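Local coordinates for vacuolar protein sorting protein 36 (Saccharomyces cerevisiae, PDB 2CAY), which forms part of the ESCRT-II complex of multivesicular body sorting, its N-terminal PH (GLUE) domain probably binding membrane lipids, at residues A[83-88]-A[98-103]; A[55-60]-A[77-82]; A[93-98]-A[115-120]. All coordinates share one frame; numbering follows the deposited sequence.

Contact 1. Residues A[83-88]-A[98-103]; sequences AYVNYS and LILFFK
Val85 and Leu100 sit opposite each other as a non-hydrogen-bonded pair. The two side chains run alongside each other, with Val85 CG1 3.5 Å from Leu100 CD2. Leu98 reaches across on the same face. Its CG is anti to the backbone N (chi1 -178°), which carries CD1 over the backbone of Asn86 to 3.7 Å from Asn86 O. The other face holds Asn86 beside Ile99 and Tyr84 beside Phe101. Tyr84 CB comes 4.1 Å from Phe101 CD2, the two side chains meeting at a slant.

The backbones form an antiparallel hairpin, two neighbouring strands in one sheet of the PH-like domain. Asn86 and Ile99 exchange two bonds, of which Ile99 N to Asn86 O is 2.8 Å. At the far end a classic beta bulge interrupts the pairing. Phe101 O takes a bond from Ala83 N at 2.8 Å and a weak one from Tyr84 N at 3.4 Å. Phe101 N returns a bond to Tyr84 O.

Further out, helix 122-137 packs on the Val85 and Leu98 face. The opposite face meets a second subunit, where Phe101 stacks on Tyr84 of that subunit and Tyr84 OH bonds to Glu110 O of the same copy.

Contact 2. Residues A[55-60]-A[77-82]; sequences IFLTSQ and LELDDL
Leu79 has its CG anti to its own carbonyl carbon (chi1 -65°), and chi2 is extended at 172°. This brings CD1 against the turn at the end of strand 53-58, 3.5 Å from Thr58 O. CB and CG of Leu79 pack against the carbonyl of Gln60, and CD2 meets Leu57 CD1 at 4.3 Å. The same carbonyl is the polar anchor. Leu79 N donates to Gln60 O over 2.9 Å, with the donor tilted from the carbonyl plane. A water gives Gln60 O a second bond, at 2.7 Å, and accepts one from Asp80 N. Its link to Glu78 OE1 is weak. Arg26 joins the two segments from outside, with a salt bridge to Glu78 and a hydrogen bond to Gln60 OE1. Leu79 also rests on Ile135 of helix 122-137. With an alanine here, the CD1 and CD2 contacts go, and a gap would probably open between Leu57, the Thr58 carbonyl and Ile135. On the other segment, Gln60 N donates to Thr58 OG1 at 3.0 Å. That bond makes an ST turn, which leads from strand 53-58 into strand 61-66. It faces a 3-10 turn, 79-81, at the corner between the two sheets of this PH-like fold.

Contact 3. Residues A[93-98]-A[115-120]; sequences TRSPRL and SFRKSD. With SO4 (sulfate ion), chain C.
Ser95 and Arg117 meet at a bound sulfate, probably from the crystallisation liquor. Ser95 OG bonds to sulfate O2 at 2.7 Å, and Ser95 N bonds to O4. Arg117 comes in with the edge of its guanidinium. Its NH2 bonds to sulfate O1 at 2.9 Å and its NE to O2 at 3.1 Å. Arg97 also presents an edge, gripping O4 with NE and with NH2, the latter at 3.1 Å. Its NH1 is hydrogen-bonded to Gln113 OE1. Its chain bends at chi2 (-81°), which folds the guanidinium back to the anion. Ser115 OG bonds to sulfate O1, and Tyr41 OH adds another bond. The site is consistent with binding a lipid phosphate.

One backbone bond crosses the contact: Phe116 N to Pro96 O, 3.0 Å and almost straight at 177°.

In van der Waals packing, Leu98 CB lies at the edge of the Phe116 ring, 3.8 Å from CE2. The Pro96 ring lies against the Asp120 carbonyl, CG 3.5 Å from Asp120 O. Thr93 CG2 covers one face of the Arg97 guanidinium.

Arg97 and Ser115 pair in the antiparallel hairpin of strands 97-102 and 112-116. Strands 38-42 and 82-88 flank it. Helix 122-137 packs against it, with Phe124 on Phe116.

From the N terminus, contact 2 comes first. It closes a loop over strand 61-66, helix 70-73 and the start of strand 75-78, and ends at the corner where the chain leaves the first sheet. Contact 1 follows in series and closes the 89-97 loop of the next hairpin. Lys103 N bonds to Asp81 O, so contact 1 is tied back to contact 2. Leu100 also packs on Leu77 between the sheets. Contact 3 crosses contact 1, sharing Leu98. It closes the 99-114 loop, which holds the rest of strand 97-102 and the start of strand 112-116. Tyr87 OH bonds to Asp120 O between them. Contacts 2 and 3 do not touch and lie on opposite sides of the chain's centre.

Contact 1. Residues A[83-88]-A[98-103]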
loop_
_atom_site.group_PDB
_atom_site.type_symbol
_atom_site.label_atom_id
_atom_site.label_comp_id
_atom_site.label_asym_id
_atom_site.label_seq_id
_atom_site.Cartn_x
_atom_site.Cartn_y
_atom_site.Cartn_z
ATOM N N ALA A 83 -7.066 -15.148 -10.200
ATOM C CA ALA A 83 -8.042 -14.939 -9.151
ATOM C C ALA A 83 -8.278 -13.472 -8.806
ATOM O O ALA A 83 -9.436 -13.074 -8.517
ATOM C CB ALA A 83 -7.682 -15.772 -7.872
ATOM N N TYR A 84 -7.212 -12.655 -8.825
ATOM C CA TYR A 84 -7.342 -11.214 -8.557
ATOM C C TYR A 84 -6.333 -10.431 -9.368
ATOM O O TYR A 84 -5.301 -10.949 -9.762
ATOM C CB TYR A 84 -7.057 -10.858 -7.070
ATOM C CG TYR A 84 -7.786 -11.662 -6.020
ATOM C CD1 TYR A 84 -8.929 -11.139 -5.404
ATOM C CD2 TYR A 84 -7.331 -12.930 -5.623
ATOM C CE1 TYR A 84 -9.637 -11.862 -4.421
ATOM C CE2 TYR A 84 -8.029 -13.676 -4.641
ATOM C CZ TYR A 84 -9.169 -13.122 -4.035
ATOM O OH TYR A 84 -9.837 -13.818 -3.063
ATOM N N VAL A 85 -6.631 -9.150 -9.579
ATOM C CA VAL A 85 -5.640 -8.195 -10.034
ATOM C C VAL A 85 -5.704 -7.011 -9.064
ATOM O O VAL A 85 -6.780 -6.685 -8.540
ATOM C CB VAL A 85 -5.814 -7.778 -11.535
ATOM C CG1 VAL A 85 -5.970 -8.982 -12.417
ATOM C CG2 VAL A 85 -7.021 -6.878 -11.711
ATOM N N ASN A 86 -4.556 -6.400 -8.792
ATOM C CA ASN A 86 -4.455 -5.269 -7.866
ATOM C C ASN A 86 -3.529 -4.206 -8.443
ATOM O O ASN A 86 -2.402 -4.497 -8.775
ATOM C CB ASN A 86 -3.918 -5.710 -6.488
ATOM C CG ASN A 86 -3.545 -4.518 -5.573
ATOM O OD1 ASN A 86 -4.394 -3.677 -5.186
ATOM N ND2 ASN A 86 -2.258 -4.436 -5.226
ATOM N N TYR A 87 -4.025 -2.973 -8.549
ATOM C CA TYR A 87 -3.237 -1.820 -8.979
ATOM C C TYR A 87 -2.423 -1.225 -7.840
ATOM O O TYR A 87 -2.968 -0.962 -6.762
ATOM C CB TYR A 87 -4.183 -0.744 -9.519
ATOM C CG TYR A 87 -3.482 0.512 -10.019
ATOM C CD1 TYR A 87 -2.863 0.538 -11.277
ATOM C CD2 TYR A 87 -3.430 1.669 -9.235
ATOM C CE1 TYR A 87 -2.212 1.687 -11.749
ATOM C CE2 TYR A 87 -2.783 2.844 -9.715
ATOM C CZ TYR A 87 -2.177 2.828 -10.971
ATOM O OH TYR A 87 -1.551 3.947 -11.469
ATOM N N SER A 88 -1.152 -0.931 -8.102
ATOM C CA SER A 88 -0.252 -0.301 -7.112
ATOM C C SER A 88 0.348 0.955 -7.764
ATOM O O SER A 88 0.882 0.894 -8.873
ATOM C CB SER A 88 0.812 -1.314 -6.680
ATOM O OG SER A 88 1.725 -0.757 -5.752
ATOM N N LEU A 98 0.580 -3.289 -12.174
ATOM C CA LEU A 98 -0.606 -4.126 -12.018
ATOM C C LEU A 98 -0.168 -5.546 -11.599
ATOM O O LEU A 98 0.572 -6.203 -12.319
ATOM C CB LEU A 98 -1.470 -4.130 -13.285
ATOM C CG LEU A 98 -2.773 -4.961 -13.189
ATOM C CD1 LEU A 98 -3.761 -4.311 -12.197
ATOM C CD2 LEU A 98 -3.437 -5.133 -14.560
ATOM N N ILE A 99 -0.607 -5.974 -10.419
ATOM C CA ILE A 99 -0.205 -7.276 -9.815
ATOM C C ILE A 99 -1.267 -8.328 -10.129
ATOM O O ILE A 99 -2.453 -8.111 -9.867
ATOM C CB ILE A 99 -0.090 -7.158 -8.255
ATOM C CG1 ILE A 99 0.642 -5.888 -7.815
ATOM C CG2 ILE A 99 0.451 -8.461 -7.596
ATOM C CD1 ILE A 99 1.866 -5.611 -8.544
ATOM N N LEU A 100 -0.844 -9.422 -10.745
ATOM C CA LEU A 100 -1.756 -10.533 -11.098
ATOM C C LEU A 100 -1.550 -11.702 -10.135
ATOM O O LEU A 100 -0.436 -12.247 -10.052
ATOM C CB LEU A 100 -1.489 -10.995 -12.541
ATOM C CG LEU A 100 -1.360 -9.857 -13.560
ATOM C CD1 LEU A 100 -1.056 -10.425 -14.983
ATOM C CD2 LEU A 100 -2.616 -9.013 -13.562
ATOM N N PHE A 101 -2.642 -12.101 -9.472
ATOM C CA PHE A 101 -2.674 -13.262 -8.566
ATOM C C PHE A 101 -3.295 -14.472 -9.248
ATOM O O PHE A 101 -4.406 -14.362 -9.809
ATOM C CB PHE A 101 -3.506 -12.918 -7.340
ATOM C CG PHE A 101 -2.794 -12.075 -6.335
ATOM C CD1 PHE A 101 -1.416 -11.896 -6.399
ATOM C CD2 PHE A 101 -3.483 -11.583 -5.236
ATOM C CE1 PHE A 101 -0.765 -11.165 -5.440
ATOM C CE2 PHE A 101 -2.819 -10.847 -4.260
ATOM C CZ PHE A 101 -1.460 -10.644 -4.380
ATOM N N PHE A 102 -2.574 -15.603 -9.216
ATOM C CA PHE A 102 -3.043 -16.862 -9.828
ATOM C C PHE A 102 -3.984 -17.626 -8.913
ATOM O O PHE A 102 -3.903 -17.510 -7.698
ATOM C CB PHE A 102 -1.877 -17.787 -10.165
ATOM C CG PHE A 102 -0.922 -17.226 -11.169
ATOM C CD1 PHE A 102 -1.338 -16.986 -12.474
ATOM C CD2 PHE A 102 0.390 -16.960 -10.809
ATOM C CE1 PHE A 102 -0.457 -16.455 -13.418
ATOM C CE2 PHE A 102 1.297 -16.432 -11.739
ATOM C CZ PHE A 102 0.868 -16.171 -13.038
ATOM N N LYS A 103 -4.845 -18.441 -9.505
ATOM C CA LYS A 103 -5.712 -19.330 -8.741
ATOM C C LYS A 103 -4.878 -20.420 -8.040
ATOM O O LYS A 103 -5.197 -20.833 -6.933
ATOM C CB LYS A 103 -6.732 -20.009 -9.664
ATOM C CG LYS A 103 -7.816 -19.094 -10.176
ATOM C CD LYS A 103 -8.846 -19.942 -10.900
ATOM C CE LYS A 103 -10.013 -19.122 -11.358
ATOM N NZ LYS A 103 -10.821 -19.976 -12.273
#

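Contact 2. Residues A[55-60]-A[77-82]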
loop_
_atom_site.group_PDB
_atom_site.type_symbol
_atom_site.label_atom_id
_atom_site.label_comp_id
_atom_site.label_asym_id
_atom_site.label_seq_id
_atom_site.Cartn_x
_atom_site.Cartn_y
_atom_site.Cartn_z
ATOM N N ILE A 55 1.169 -4.085 -24.250
ATOM C CA ILE A 55 0.362 -5.021 -23.511
ATOM C C ILE A 55 -1.055 -4.956 -24.082
ATOM O O ILE A 55 -1.578 -3.858 -24.315
ATOM C CB ILE A 55 0.458 -4.769 -21.943
ATOM C CG1 ILE A 55 0.027 -6.002 -21.143
ATOM C CG2 ILE A 55 -0.332 -3.531 -21.512
ATOM C CD1 ILE A 55 1.098 -7.121 -21.106
ATOM N N PHE A 56 -1.636 -6.122 -24.371
ATOM C CA PHE A 56 -2.994 -6.222 -24.934
ATOM C C PHE A 56 -3.868 -6.963 -23.947
ATOM O O PHE A 56 -3.482 -8.041 -23.452
ATOM C CB PHE A 56 -3.030 -7.069 -26.228
ATOM C CG PHE A 56 -2.408 -6.431 -27.428
ATOM C CD1 PHE A 56 -1.039 -6.165 -27.474
ATOM C CD2 PHE A 56 -3.181 -6.133 -28.539
ATOM C CE1 PHE A 56 -0.448 -5.582 -28.624
ATOM C CE2 PHE A 56 -2.603 -5.549 -29.690
ATOM C CZ PHE A 56 -1.242 -5.283 -29.728
ATOM N N LEU A 57 -5.052 -6.436 -23.693
ATOM C CA LEU A 57 -6.065 -7.169 -22.984
ATOM C C LEU A 57 -7.084 -7.653 -24.011
ATOM O O LEU A 57 -7.605 -6.845 -24.822
ATOM C CB LEU A 57 -6.770 -6.277 -21.939
ATOM C CG LEU A 57 -7.985 -6.935 -21.242
ATOM C CD1 LEU A 57 -7.467 -7.945 -20.191
ATOM C CD2 LEU A 57 -8.777 -5.817 -20.532
ATOM N N THR A 58 -7.388 -8.947 -23.964
ATOM C CA THR A 58 -8.467 -9.492 -24.768
ATOM C C THR A 58 -9.515 -10.041 -23.835
ATOM O O THR A 58 -9.328 -10.115 -22.600
ATOM C CB THR A 58 -8.005 -10.619 -25.767
ATOM O OG1 THR A 58 -7.810 -11.837 -25.048
ATOM C CG2 THR A 58 -6.736 -10.262 -26.555
ATOM N N SER A 59 -10.634 -10.441 -24.429
ATOM C CA SER A 59 -11.676 -11.163 -23.760
ATOM C C SER A 59 -11.191 -12.449 -23.025
ATOM O O SER A 59 -11.855 -12.905 -22.121
ATOM C CB SER A 59 -12.796 -11.542 -24.785
ATOM O OG SER A 59 -12.269 -12.058 -26.013
ATOM N N GLN A 60 -10.049 -13.005 -23.413
ATOM C CA GLN A 60 -9.575 -14.268 -22.856
ATOM C C GLN A 60 -8.223 -14.182 -22.183
ATOM O O GLN A 60 -7.906 -15.037 -21.368
ATOM C CB GLN A 60 -9.429 -15.309 -23.980
ATOM C CG GLN A 60 -10.745 -15.620 -24.704
ATOM C CD GLN A 60 -10.556 -16.668 -25.782
ATOM O OE1 GLN A 60 -9.598 -17.426 -25.752
ATOM N NE2 GLN A 60 -11.478 -16.709 -26.744
ATOM N N LEU A 77 -0.987 -14.831 -21.115
ATOM C CA LEU A 77 -1.480 -15.360 -19.866
ATOM C C LEU A 77 -2.994 -15.569 -19.980
ATOM O O LEU A 77 -3.702 -14.659 -20.431
ATOM C CB LEU A 77 -1.168 -14.277 -18.779
ATOM C CG LEU A 77 -0.807 -14.552 -17.323
ATOM C CD1 LEU A 77 0.457 -15.403 -17.193
ATOM C CD2 LEU A 77 -0.569 -13.254 -16.624
ATOM N N GLU A 78 -3.537 -16.703 -19.548
ATOM C CA GLU A 78 -5.003 -16.869 -19.580
ATOM C C GLU A 78 -5.680 -16.149 -18.417
ATOM O O GLU A 78 -5.329 -16.383 -17.271
ATOM C CB GLU A 78 -5.442 -18.338 -19.521
ATOM C CG GLU A 78 -4.766 -19.294 -20.512
ATOM C CD GLU A 78 -5.258 -19.146 -21.940
ATOM O OE1 GLU A 78 -6.350 -18.582 -22.192
ATOM O OE2 GLU A 78 -4.523 -19.607 -22.825
ATOM N N LEU A 79 -6.670 -15.300 -18.705
ATOM C CA LEU A 79 -7.491 -14.711 -17.636
ATOM C C LEU A 79 -8.143 -15.776 -16.742
ATOM O O LEU A 79 -8.327 -15.567 -15.545
ATOM C CB LEU A 79 -8.560 -13.779 -18.209
ATOM C CG LEU A 79 -8.089 -12.511 -18.919
ATOM C CD1 LEU A 79 -9.321 -11.817 -19.589
ATOM C CD2 LEU A 79 -7.338 -11.556 -17.949
ATOM N N ASP A 80 -8.499 -16.910 -17.332
ATOM C CA ASP A 80 -9.053 -18.038 -16.577
ATOM C C ASP A 80 -8.096 -18.617 -15.506
ATOM O O ASP A 80 -8.536 -19.342 -14.642
ATOM C CB ASP A 80 -9.485 -19.161 -17.521
ATOM C CG ASP A 80 -10.350 -20.207 -16.806
ATOM O OD1 ASP A 80 -11.505 -19.877 -16.395
ATOM O OD2 ASP A 80 -9.858 -21.354 -16.637
ATOM N N ASP A 81 -6.811 -18.301 -15.563
ATOM C CA ASP A 81 -5.844 -18.767 -14.542
ATOM C C ASP A 81 -5.666 -17.770 -13.358
ATOM O O ASP A 81 -4.899 -18.035 -12.399
ATOM C CB ASP A 81 -4.508 -19.070 -15.205
ATOM C CG ASP A 81 -4.569 -20.322 -16.121
ATOM O OD1 ASP A 81 -5.549 -21.106 -16.005
ATOM O OD2 ASP A 81 -3.643 -20.498 -16.947
ATOM N N LEU A 82 -6.383 -16.647 -13.419
ATOM C CA LEU A 82 -6.250 -15.578 -12.431
ATOM C C LEU A 82 -7.394 -15.544 -11.431
ATOM O O LEU A 82 -8.543 -15.847 -11.755
ATOM C CB LEU A 82 -6.161 -14.199 -13.123
ATOM C CG LEU A 82 -5.032 -13.926 -14.118
ATOM C CD1 LEU A 82 -5.067 -12.429 -14.542
ATOM C CD2 LEU A 82 -3.623 -14.305 -13.576
HETATM O O HOH W 1 -8.859 -17.293 -20.298
#

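Contact 3. Residues A[93-98]-A[115-120]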
loop_
_atom_site.group_PDB
_atom_site.type_symbol
_atom_site.label_atom_id
_atom_site.label_comp_id
_atom_site.label_asym_id
_atom_site.label_seq_id
_atom_site.Cartn_x
_atom_site.Cartn_y
_atom_site.Cartn_z
ATOM N N THR A 93 7.759 2.191 -6.109
ATOM C CA THR A 93 8.244 1.695 -7.382
ATOM C C THR A 93 8.364 2.877 -8.353
ATOM O O THR A 93 7.560 3.817 -8.289
ATOM C CB THR A 93 7.331 0.584 -7.938
ATOM O OG1 THR A 93 6.022 1.098 -8.144
ATOM C CG2 THR A 93 7.220 -0.620 -6.952
ATOM N N ARG A 94 9.370 2.833 -9.223
ATOM C CA ARG A 94 9.546 3.875 -10.254
ATOM C C ARG A 94 8.286 4.025 -11.110
ATOM O O ARG A 94 7.879 5.138 -11.399
ATOM C CB ARG A 94 10.731 3.566 -11.165
ATOM C CG ARG A 94 12.060 3.619 -10.435
ATOM C CD ARG A 94 13.240 3.651 -11.403
ATOM N NE ARG A 94 14.458 3.223 -10.709
ATOM C CZ ARG A 94 15.086 3.931 -9.770
ATOM N NH1 ARG A 94 14.631 5.132 -9.399
ATOM N NH2 ARG A 94 16.181 3.435 -9.202
ATOM N N SER A 95 7.683 2.893 -11.500
ATOM C CA SER A 95 6.438 2.900 -12.323
ATOM C C SER A 95 5.268 2.299 -11.556
ATOM O O SER A 95 5.468 1.427 -10.704
ATOM C CB SER A 95 6.647 2.091 -13.604
ATOM O OG SER A 95 7.788 2.535 -14.301
ATOM N N PRO A 96 4.025 2.740 -11.861
ATOM C CA PRO A 96 2.876 1.988 -11.299
ATOM C C PRO A 96 2.861 0.531 -11.802
ATOM O O PRO A 96 3.461 0.246 -12.843
ATOM C CB PRO A 96 1.630 2.744 -11.818
ATOM C CG PRO A 96 2.120 3.978 -12.488
ATOM C CD PRO A 96 3.614 3.869 -12.727
ATOM N N ARG A 97 2.211 -0.353 -11.061
ATOM C CA ARG A 97 2.256 -1.800 -11.323
ATOM C C ARG A 97 0.851 -2.350 -11.279
ATOM O O ARG A 97 0.015 -1.958 -10.428
ATOM C CB ARG A 97 3.058 -2.518 -10.234
ATOM C CG ARG A 97 4.464 -1.970 -9.956
ATOM C CD ARG A 97 5.465 -2.478 -10.945
ATOM N NE ARG A 97 6.833 -2.010 -10.606
ATOM C CZ ARG A 97 7.711 -2.639 -9.825
ATOM N NH1 ARG A 97 7.410 -3.796 -9.243
ATOM N NH2 ARG A 97 8.912 -2.063 -9.585
ATOM N N LEU A 98 0.580 -3.289 -12.174
ATOM C CA LEU A 98 -0.606 -4.126 -12.018
ATOM C C LEU A 98 -0.168 -5.546 -11.599
ATOM O O LEU A 98 0.572 -6.203 -12.319
ATOM C CB LEU A 98 -1.470 -4.130 -13.285
ATOM C CG LEU A 98 -2.773 -4.961 -13.189
ATOM C CD1 LEU A 98 -3.761 -4.311 -12.197
ATOM C CD2 LEU A 98 -3.437 -5.133 -14.560
ATOM N N SER A 115 4.484 -3.586 -15.456
ATOM C CA SER A 115 5.009 -2.319 -14.998
ATOM C C SER A 115 4.866 -1.260 -16.087
ATOM O O SER A 115 5.358 -1.445 -17.217
ATOM C CB SER A 115 6.462 -2.485 -14.507
ATOM O OG SER A 115 6.944 -1.247 -13.988
ATOM N N PHE A 116 4.194 -0.152 -15.763
ATOM C CA PHE A 116 3.830 0.845 -16.795
ATOM C C PHE A 116 4.789 2.033 -16.895
ATOM O O PHE A 116 4.699 2.960 -16.097
ATOM C CB PHE A 116 2.393 1.356 -16.614
ATOM C CG PHE A 116 1.345 0.271 -16.656
ATOM C CD1 PHE A 116 0.710 -0.050 -17.867
ATOM C CD2 PHE A 116 1.009 -0.427 -15.514
ATOM C CE1 PHE A 116 -0.258 -1.065 -17.934
ATOM C CE2 PHE A 116 0.013 -1.441 -15.557
ATOM C CZ PHE A 116 -0.602 -1.756 -16.780
ATOM N N ARG A 117 5.650 2.052 -17.911
ATOM C CA ARG A 117 6.722 3.071 -17.958
ATOM C C ARG A 117 6.341 4.376 -18.663
ATOM O O ARG A 117 7.037 5.383 -18.520
ATOM C CB ARG A 117 8.017 2.518 -18.573
ATOM C CG ARG A 117 8.896 1.736 -17.600
ATOM C CD ARG A 117 8.205 0.465 -17.122
ATOM N NE ARG A 117 9.065 -0.342 -16.247
ATOM C CZ ARG A 117 9.832 -1.366 -16.638
ATOM N NH1 ARG A 117 9.926 -1.696 -17.914
ATOM N NH2 ARG A 117 10.533 -2.046 -15.736
ATOM N N LYS A 118 5.267 4.369 -19.417
ATOM C CA LYS A 118 4.889 5.558 -20.184
ATOM C C LYS A 118 3.430 5.954 -19.999
ATOM O O LYS A 118 2.920 6.797 -20.735
ATOM C CB LYS A 118 5.172 5.361 -21.693
ATOM C CG LYS A 118 6.664 5.397 -22.093
ATOM C CD LYS A 118 7.445 6.601 -21.586
ATOM C CE LYS A 118 8.913 6.531 -22.093
ATOM N NZ LYS A 118 9.882 7.274 -21.196
ATOM N N SER A 119 2.762 5.348 -19.029
ATOM C CA SER A 119 1.362 5.686 -18.683
ATOM C C SER A 119 1.173 5.384 -17.207
ATOM O O SER A 119 2.033 4.774 -16.605
ATOM C CB SER A 119 0.360 4.887 -19.513
ATOM O OG SER A 119 0.262 3.547 -19.044
ATOM N N ASP A 120 0.064 5.824 -16.608
ATOM C CA ASP A 120 -0.188 5.464 -15.207
ATOM C C ASP A 120 -0.802 4.076 -15.105
ATOM O O ASP A 120 -1.048 3.585 -14.012
ATOM C CB ASP A 120 -1.095 6.509 -14.526
ATOM C CG ASP A 120 -2.395 6.751 -15.289
ATOM O OD1 ASP A 120 -2.900 5.838 -15.986
ATOM O OD2 ASP A 120 -2.907 7.895 -15.191
HETATM S S SO4 C . 9.867 -0.086 -12.532
HETATM O O1 SO4 C . 9.586 -1.397 -13.088
HETATM O O2 SO4 C . 9.867 0.932 -13.583
HETATM O O3 SO4 C . 11.217 -0.152 -11.946
HETATM O O4 SO4 C . 8.883 0.334 -11.570
#